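Local coordinates for protein class I phosphodiesterase PDEB1 (PDB 2R8Q) that is a class I phosphodiesterase whose all-helical catalytic domain holds a zinc and a magnesium ion, at residues Ala26-Thr39 / Tyr52-Leu66. Residues are numbered along the deposited sequence; the frame is centred on the assembly and turned at random.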
# COMPACT_ATOMS: atom_id res chain seq x y z
N ALA A 26 29.83 -10.49 0.58
CA ALA A 26 29.45 -11.75 1.21
C ALA A 26 28.74 -12.68 0.23
O ALA A 26 28.79 -13.90 0.37
CB ALA A 26 28.56 -11.48 2.42
N VAL A 27 28.06 -12.10 -0.76
CA VAL A 27 27.37 -12.92 -1.75
C VAL A 27 28.33 -13.36 -2.85
O VAL A 27 28.35 -14.53 -3.23
CB VAL A 27 26.19 -12.14 -2.41
CG1 VAL A 27 25.54 -13.00 -3.49
CG2 VAL A 27 25.17 -11.75 -1.35
N MET A 28 29.13 -12.43 -3.35
CA MET A 28 30.07 -12.75 -4.41
C MET A 28 31.20 -13.69 -3.99
O MET A 28 31.85 -14.29 -4.84
CB MET A 28 30.66 -11.47 -5.00
CG MET A 28 29.61 -10.55 -5.63
SD MET A 28 28.47 -11.41 -6.74
CE MET A 28 29.50 -11.63 -8.19
N SER A 29 31.42 -13.83 -2.69
CA SER A 29 32.47 -14.71 -2.20
C SER A 29 32.03 -16.17 -2.20
O SER A 29 32.86 -17.08 -2.07
CB SER A 29 32.90 -14.30 -0.79
OG SER A 29 31.90 -14.62 0.16
N ILE A 30 30.73 -16.41 -2.33
CA ILE A 30 30.21 -17.77 -2.35
C ILE A 30 30.75 -18.55 -3.54
O ILE A 30 30.58 -18.14 -4.69
CB ILE A 30 28.67 -17.79 -2.42
CG1 ILE A 30 28.07 -17.16 -1.15
CG2 ILE A 30 28.17 -19.22 -2.59
CD1 ILE A 30 28.32 -17.95 0.13
N ASP A 31 31.40 -19.68 -3.27
CA ASP A 31 31.96 -20.51 -4.33
C ASP A 31 31.13 -21.77 -4.54
O ASP A 31 31.09 -22.65 -3.68
CB ASP A 31 33.41 -20.87 -3.99
CG ASP A 31 34.03 -21.82 -5.00
OD1 ASP A 31 33.74 -21.67 -6.21
OD2 ASP A 31 34.81 -22.70 -4.59
N PHE A 32 30.47 -21.85 -5.69
CA PHE A 32 29.65 -23.00 -6.02
C PHE A 32 30.47 -24.03 -6.77
O PHE A 32 30.12 -25.22 -6.80
CB PHE A 32 28.47 -22.60 -6.91
CG PHE A 32 27.50 -21.68 -6.24
CD1 PHE A 32 27.37 -20.36 -6.66
CD2 PHE A 32 26.69 -22.13 -5.20
CE1 PHE A 32 26.45 -19.50 -6.06
CE2 PHE A 32 25.78 -21.28 -4.59
CZ PHE A 32 25.66 -19.96 -5.02
N GLY A 33 31.56 -23.58 -7.38
CA GLY A 33 32.40 -24.47 -8.16
C GLY A 33 31.61 -24.83 -9.40
O GLY A 33 31.19 -23.95 -10.16
N GLY A 34 31.41 -26.12 -9.61
CA GLY A 34 30.65 -26.58 -10.76
C GLY A 34 29.74 -27.68 -10.28
O GLY A 34 29.32 -28.55 -11.05
N ALA A 35 29.42 -27.63 -8.99
CA ALA A 35 28.58 -28.63 -8.36
C ALA A 35 27.09 -28.46 -8.64
O ALA A 35 26.30 -29.36 -8.37
CB ALA A 35 28.81 -28.62 -6.85
N TYR A 36 26.71 -27.31 -9.20
CA TYR A 36 25.29 -27.07 -9.48
C TYR A 36 25.01 -26.48 -10.85
O TYR A 36 25.83 -25.76 -11.41
CB TYR A 36 24.69 -26.13 -8.44
CG TYR A 36 24.97 -26.50 -7.00
CD1 TYR A 36 26.11 -26.04 -6.35
CD2 TYR A 36 24.10 -27.33 -6.29
CE1 TYR A 36 26.38 -26.39 -5.02
CE2 TYR A 36 24.35 -27.69 -4.97
CZ TYR A 36 25.49 -27.21 -4.35
OH TYR A 36 25.74 -27.57 -3.04
N ASP A 37 23.84 -26.80 -11.38
CA ASP A 37 23.39 -26.27 -12.66
C ASP A 37 22.09 -25.56 -12.33
O ASP A 37 21.04 -26.18 -12.22
CB ASP A 37 23.11 -27.39 -13.66
CG ASP A 37 22.60 -26.86 -14.99
OD1 ASP A 37 22.44 -25.63 -15.13
OD2 ASP A 37 22.37 -27.67 -15.91
N PHE A 38 22.18 -24.24 -12.14
CA PHE A 38 21.01 -23.45 -11.78
C PHE A 38 19.94 -23.40 -12.87
O PHE A 38 18.82 -22.95 -12.62
CB PHE A 38 21.45 -22.04 -11.41
CG PHE A 38 22.44 -21.99 -10.28
CD1 PHE A 38 23.44 -21.01 -10.25
CD2 PHE A 38 22.39 -22.92 -9.24
CE1 PHE A 38 24.36 -20.97 -9.20
CE2 PHE A 38 23.31 -22.88 -8.19
CZ PHE A 38 24.30 -21.90 -8.18
N THR A 39 20.26 -23.88 -14.07
CA THR A 39 19.29 -23.87 -15.16
C THR A 39 18.53 -25.18 -15.27
O THR A 39 17.64 -25.32 -16.10
CB THR A 39 19.96 -23.61 -16.54
OG1 THR A 39 20.70 -24.77 -16.93
CG2 THR A 39 20.90 -22.42 -16.47
N TYR A 52 25.96 -24.70 2.75
CA TYR A 52 26.65 -23.43 2.97
C TYR A 52 26.41 -22.80 4.34
O TYR A 52 25.27 -22.70 4.80
CB TYR A 52 26.30 -22.43 1.86
CG TYR A 52 26.93 -22.81 0.53
CD1 TYR A 52 26.34 -23.76 -0.30
CD2 TYR A 52 28.15 -22.26 0.14
CE1 TYR A 52 26.96 -24.17 -1.48
CE2 TYR A 52 28.78 -22.66 -1.04
CZ TYR A 52 28.19 -23.62 -1.84
OH TYR A 52 28.82 -24.03 -2.99
N SER A 53 27.50 -22.38 4.99
CA SER A 53 27.42 -21.76 6.31
C SER A 53 26.63 -20.46 6.31
O SER A 53 26.15 -20.02 7.35
CB SER A 53 28.83 -21.49 6.85
OG SER A 53 29.52 -20.56 6.04
N GLU A 54 26.53 -19.83 5.14
CA GLU A 54 25.78 -18.59 4.97
C GLU A 54 24.75 -18.89 3.88
O GLU A 54 24.88 -18.44 2.74
CB GLU A 54 26.70 -17.46 4.52
CG GLU A 54 27.77 -17.05 5.53
CD GLU A 54 27.20 -16.37 6.76
OE1 GLU A 54 25.99 -16.05 6.77
OE2 GLU A 54 27.97 -16.14 7.72
N PRO A 55 23.71 -19.67 4.22
CA PRO A 55 22.67 -20.04 3.26
C PRO A 55 21.92 -18.89 2.59
O PRO A 55 21.53 -19.00 1.43
CB PRO A 55 21.77 -20.96 4.08
CG PRO A 55 21.90 -20.42 5.47
CD PRO A 55 23.39 -20.15 5.57
N MET A 56 21.71 -17.79 3.31
CA MET A 56 21.02 -16.65 2.71
C MET A 56 21.90 -16.00 1.65
O MET A 56 21.40 -15.52 0.63
CB MET A 56 20.64 -15.62 3.77
CG MET A 56 19.40 -16.00 4.57
SD MET A 56 17.91 -15.90 3.55
CE MET A 56 16.69 -16.65 4.62
N ASP A 57 23.21 -15.98 1.89
CA ASP A 57 24.13 -15.41 0.92
C ASP A 57 24.23 -16.34 -0.29
O ASP A 57 24.25 -15.90 -1.44
CB ASP A 57 25.53 -15.22 1.52
CG ASP A 57 25.59 -14.09 2.53
OD1 ASP A 57 24.81 -13.12 2.41
OD2 ASP A 57 26.45 -14.15 3.44
N ALA A 58 24.27 -17.64 -0.03
CA ALA A 58 24.34 -18.62 -1.11
C ALA A 58 23.08 -18.54 -1.98
O ALA A 58 23.16 -18.61 -3.20
CB ALA A 58 24.51 -20.03 -0.53
N ALA A 59 21.92 -18.40 -1.35
CA ALA A 59 20.67 -18.31 -2.09
C ALA A 59 20.65 -17.06 -2.97
O ALA A 59 20.18 -17.09 -4.11
CB ALA A 59 19.49 -18.29 -1.12
N ALA A 60 21.16 -15.95 -2.44
CA ALA A 60 21.22 -14.71 -3.20
C ALA A 60 22.18 -14.92 -4.38
O ALA A 60 21.97 -14.38 -5.47
CB ALA A 60 21.73 -13.59 -2.32
N GLY A 61 23.22 -15.70 -4.14
CA GLY A 61 24.20 -15.99 -5.18
C GLY A 61 23.62 -16.83 -6.30
O GLY A 61 24.01 -16.68 -7.46
N VAL A 62 22.70 -17.72 -5.95
CA VAL A 62 22.06 -18.57 -6.94
C VAL A 62 21.32 -17.69 -7.93
O VAL A 62 21.49 -17.82 -9.15
CB VAL A 62 21.06 -19.55 -6.28
CG1 VAL A 62 20.24 -20.27 -7.33
CG2 VAL A 62 21.83 -20.56 -5.42
N VAL A 63 20.50 -16.77 -7.42
CA VAL A 63 19.74 -15.90 -8.31
C VAL A 63 20.62 -14.91 -9.07
O VAL A 63 20.36 -14.63 -10.23
CB VAL A 63 18.63 -15.14 -7.56
CG1 VAL A 63 17.56 -16.12 -7.10
CG2 VAL A 63 19.20 -14.39 -6.39
N TYR A 64 21.66 -14.38 -8.43
CA TYR A 64 22.53 -13.44 -9.13
C TYR A 64 23.22 -14.13 -10.30
O TYR A 64 23.29 -13.59 -11.40
CB TYR A 64 23.58 -12.83 -8.20
CG TYR A 64 24.53 -11.90 -8.94
CD1 TYR A 64 25.69 -12.39 -9.55
CD2 TYR A 64 24.21 -10.55 -9.11
CE1 TYR A 64 26.50 -11.56 -10.32
CE2 TYR A 64 25.02 -9.71 -9.88
CZ TYR A 64 26.16 -10.22 -10.48
OH TYR A 64 26.94 -9.41 -11.27
N ASN A 65 23.73 -15.33 -10.05
CA ASN A 65 24.42 -16.09 -11.09
C ASN A 65 23.46 -16.45 -12.22
O ASN A 65 23.75 -16.22 -13.40
CB ASN A 65 25.00 -17.38 -10.50
CG ASN A 65 25.88 -18.12 -11.48
OD1 ASN A 65 27.08 -17.85 -11.59
ND2 ASN A 65 25.29 -19.06 -12.21
N LEU A 66 22.31 -17.00 -11.86
CA LEU A 66 21.32 -17.40 -12.85
C LEU A 66 20.85 -16.24 -13.71
O LEU A 66 20.83 -16.34 -14.94
CB LEU A 66 20.12 -18.05 -12.16
CG LEU A 66 19.01 -18.56 -13.09
CD1 LEU A 66 19.54 -19.69 -13.97
CD2 LEU A 66 17.83 -19.05 -12.26
O HOH W 1 28.95 -15.15 2.81
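F32 has CG anti to its carbonyl carbon (chi1 -64°), which brings the ring edge against the backbone of helix 55-68 at A58 and G61, while V62 sets CG1 anti to its backbone N and points CG2 at the same ring. F32 CZ comes 3.4 Å from A58 O, which lies in the ring plane at the edge. V62 CG2 is 3.9 Å from F32 CZ. The missing side chain of G61 makes room for the F32 ring edge. V27 CG1 packs 3.6 Å from G61 N. I30 CG2 and F38 CZ cover opposite faces of the F32 ring. V62 CG1 in turn makes a CH-pi contact over one face of F38, 4.0 Å from the ring centroid. N65 ND2 meets the edge of F38.

F32 also turns its edge toward the face of Y52 in an offset edge-to-face pair, planes at 63°. Y52 OH donates to D31 O at 2.7 Å, tilted 32° from the carbonyl plane. M28 is bent at chi2 and chi3, and its SD sits over one face of Y64 in a Met-aromatic contact, 4.3 Å from the ring centroid. D57 OD1 forms a salt bridge with R91, and a water links D57 OD2 to A26 O. These apolar and aromatic contacts join the loop after helix 21-28 to helix 55-68, in the all-helical catalytic domain of the phosphodiesterase family.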